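Local coordinates for protein Kinase A (Toxoplasma gondii, PDB 5J3U) that binds cyclic AMP through two cyclic nucleotide-binding domains and, as a regulatory chain of its family, probably inhibits the kinase's catalytic subunit until the nucleotide arrives, at residues A92-N96 with R116-N120. Sequence-based numbering, arbitrary orientation. Where two conformers were deposited one is given.
With CMP (adenosine-3',5'-cyclic-monophosphate), chain C.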
# COMPACT_ATOMS: atom_id res chain seq x y z
N ALA A 92 -12.59 13.62 -0.10
CA ALA A 92 -13.84 14.25 0.32
C ALA A 92 -14.56 13.45 1.40
O ALA A 92 -15.25 14.01 2.27
CB ALA A 92 -14.74 14.42 -0.88
N LEU A 93 -14.38 12.14 1.36
CA LEU A 93 -14.97 11.24 2.37
C LEU A 93 -14.09 11.22 3.63
O LEU A 93 -14.59 11.25 4.76
CB LEU A 93 -15.13 9.83 1.78
CG LEU A 93 -16.45 9.57 1.03
CD1 LEU A 93 -16.74 10.65 -0.01
CD2 LEU A 93 -16.47 8.15 0.43
N LEU A 94 -12.78 11.16 3.46
CA LEU A 94 -11.89 11.12 4.66
C LEU A 94 -11.97 12.41 5.48
O LEU A 94 -11.99 12.36 6.70
CB LEU A 94 -10.44 10.88 4.31
CG LEU A 94 -9.97 9.48 4.04
CD1 LEU A 94 -8.56 9.56 3.46
CD2 LEU A 94 -9.99 8.62 5.31
N TYR A 95 -12.04 13.55 4.80
CA TYR A 95 -11.93 14.85 5.49
C TYR A 95 -13.20 15.69 5.47
O TYR A 95 -13.19 16.80 5.99
CB TYR A 95 -10.71 15.61 4.91
CG TYR A 95 -9.44 14.79 4.98
CD1 TYR A 95 -8.89 14.42 6.22
CD2 TYR A 95 -8.81 14.35 3.84
CE1 TYR A 95 -7.75 13.64 6.30
CE2 TYR A 95 -7.68 13.57 3.92
CZ TYR A 95 -7.15 13.23 5.14
OH TYR A 95 -6.03 12.46 5.17
N ASN A 96 -14.30 15.19 4.90
CA ASN A 96 -15.57 15.92 4.84
C ASN A 96 -15.43 17.30 4.17
O ASN A 96 -15.89 18.33 4.66
CB ASN A 96 -16.20 15.99 6.24
CG ASN A 96 -16.67 14.63 6.71
OD1 ASN A 96 -17.04 13.79 5.90
ND2 ASN A 96 -16.63 14.40 8.01
N ARG A 116 -20.62 6.99 0.60
CA ARG A 116 -20.14 7.64 1.81
C ARG A 116 -20.65 6.96 3.09
O ARG A 116 -19.89 6.84 4.07
CB ARG A 116 -20.55 9.11 1.81
CG ARG A 116 -20.26 9.84 3.10
CD ARG A 116 -20.77 11.26 3.08
NE ARG A 116 -19.94 12.14 2.27
CZ ARG A 116 -18.81 12.75 2.67
NH1 ARG A 116 -18.31 12.54 3.89
NH2 ARG A 116 -18.17 13.59 1.84
N ASP A 117 -21.92 6.53 3.11
CA ASP A 117 -22.46 5.94 4.33
C ASP A 117 -21.74 4.62 4.68
O ASP A 117 -21.36 4.39 5.84
CB ASP A 117 -23.98 5.76 4.27
CG ASP A 117 -24.75 7.10 4.35
OD1 ASP A 117 -24.21 8.14 4.82
OD2 ASP A 117 -25.93 7.10 3.94
N THR A 118 -21.50 3.80 3.68
CA THR A 118 -20.82 2.51 3.92
C THR A 118 -19.36 2.77 4.29
O THR A 118 -18.83 2.16 5.20
CB THR A 118 -20.95 1.56 2.72
OG1 THR A 118 -22.36 1.36 2.47
CG2 THR A 118 -20.27 0.21 2.99
N PHE A 119 -18.74 3.69 3.57
CA PHE A 119 -17.38 4.09 3.93
C PHE A 119 -17.28 4.57 5.39
O PHE A 119 -16.39 4.12 6.15
CB PHE A 119 -16.88 5.15 2.97
CG PHE A 119 -15.50 5.61 3.29
CD1 PHE A 119 -14.40 4.85 2.89
CD2 PHE A 119 -15.30 6.78 3.99
CE1 PHE A 119 -13.10 5.28 3.17
CE2 PHE A 119 -14.00 7.21 4.30
CZ PHE A 119 -12.93 6.46 3.88
N ASN A 120 -18.19 5.44 5.80
CA ASN A 120 -18.24 5.91 7.18
C ASN A 120 -18.46 4.84 8.17
O ASN A 120 -17.79 4.81 9.18
CB ASN A 120 -19.29 7.02 7.40
CG ASN A 120 -18.85 8.35 6.82
OD1 ASN A 120 -17.68 8.52 6.44
ND2 ASN A 120 -19.78 9.28 6.72
P CMP C . -11.43 13.97 -3.77
O1P CMP C . -10.96 15.39 -3.33
O2P CMP C . -12.63 13.44 -3.04
O5' CMP C . -11.77 14.19 -5.32
C5' CMP C . -10.68 14.52 -6.18
C4' CMP C . -9.64 13.43 -6.08
O4' CMP C . -8.52 13.54 -6.91
C3' CMP C . -9.11 13.31 -4.67
O3' CMP C . -10.19 12.93 -3.82
C2' CMP C . -8.02 12.31 -4.95
O2' CMP C . -8.51 10.99 -4.92
C1' CMP C . -7.54 12.68 -6.35
N9 CMP C . -6.23 13.36 -6.35
C8 CMP C . -5.09 12.85 -6.92
N7 CMP C . -4.04 13.71 -6.71
C5 CMP C . -4.48 14.71 -5.99
C6 CMP C . -3.86 15.93 -5.43
N6 CMP C . -2.54 16.19 -5.63
N1 CMP C . -4.65 16.74 -4.74
C2 CMP C . -5.97 16.51 -4.48
N3 CMP C . -6.62 15.43 -4.98
C4 CMP C . -5.93 14.51 -5.73
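R116, the first residue of helix 116-138, reaches across to the short helix 91-95 and grips it with its guanidinium group. Its NH2 donates to the carbonyl O of A92 over 3.0 Å, arriving well above the carbonyl plane (62° out of it). R116 NH1 makes a weak bond to N96 OD1 (2.7 Å), seen in one of two modelled positions of N96, so it adds only a doubtful hold. R116 CG lies anti to its backbone N (chi1 173°), and a bend at chi3 turns the planar end toward these acceptors. Arginine suits the place because its several N-H groups serve different directions: NH2 has its strongest partner in the carbonyl of G55, with A92 O as a second, and NE forms a salt bridge with E56. N96, with positive phi just past the helix, takes a backbone shape that asparagine tolerates well.

The rest of the contact between the helices is apolar. L93 lays CD1 over one guanidinium face, 3.8 Å from R116 NH2, while its CB meets F119 CD2 at 3.8 Å and its CD2 lies against the same ring near CG. F119 receives L94 CD2 in plane at its ring edge, 3.9 Å from CZ. L58 of strand 57-61 also touches L93 and F119.

On the ligand side, A92 N donates to O2P of cyclic AMP (2.9 Å, 158°), and the small CB of A92 lets the backbone come this near, itself lying 3.2 Å from O2P. A92 thus meets the phosphate with its N-H and R116 with its C=O, in the phosphate-binding cassette of a cyclic nucleotide-binding domain, whose short helix here packs against the helix following the beta-barrel.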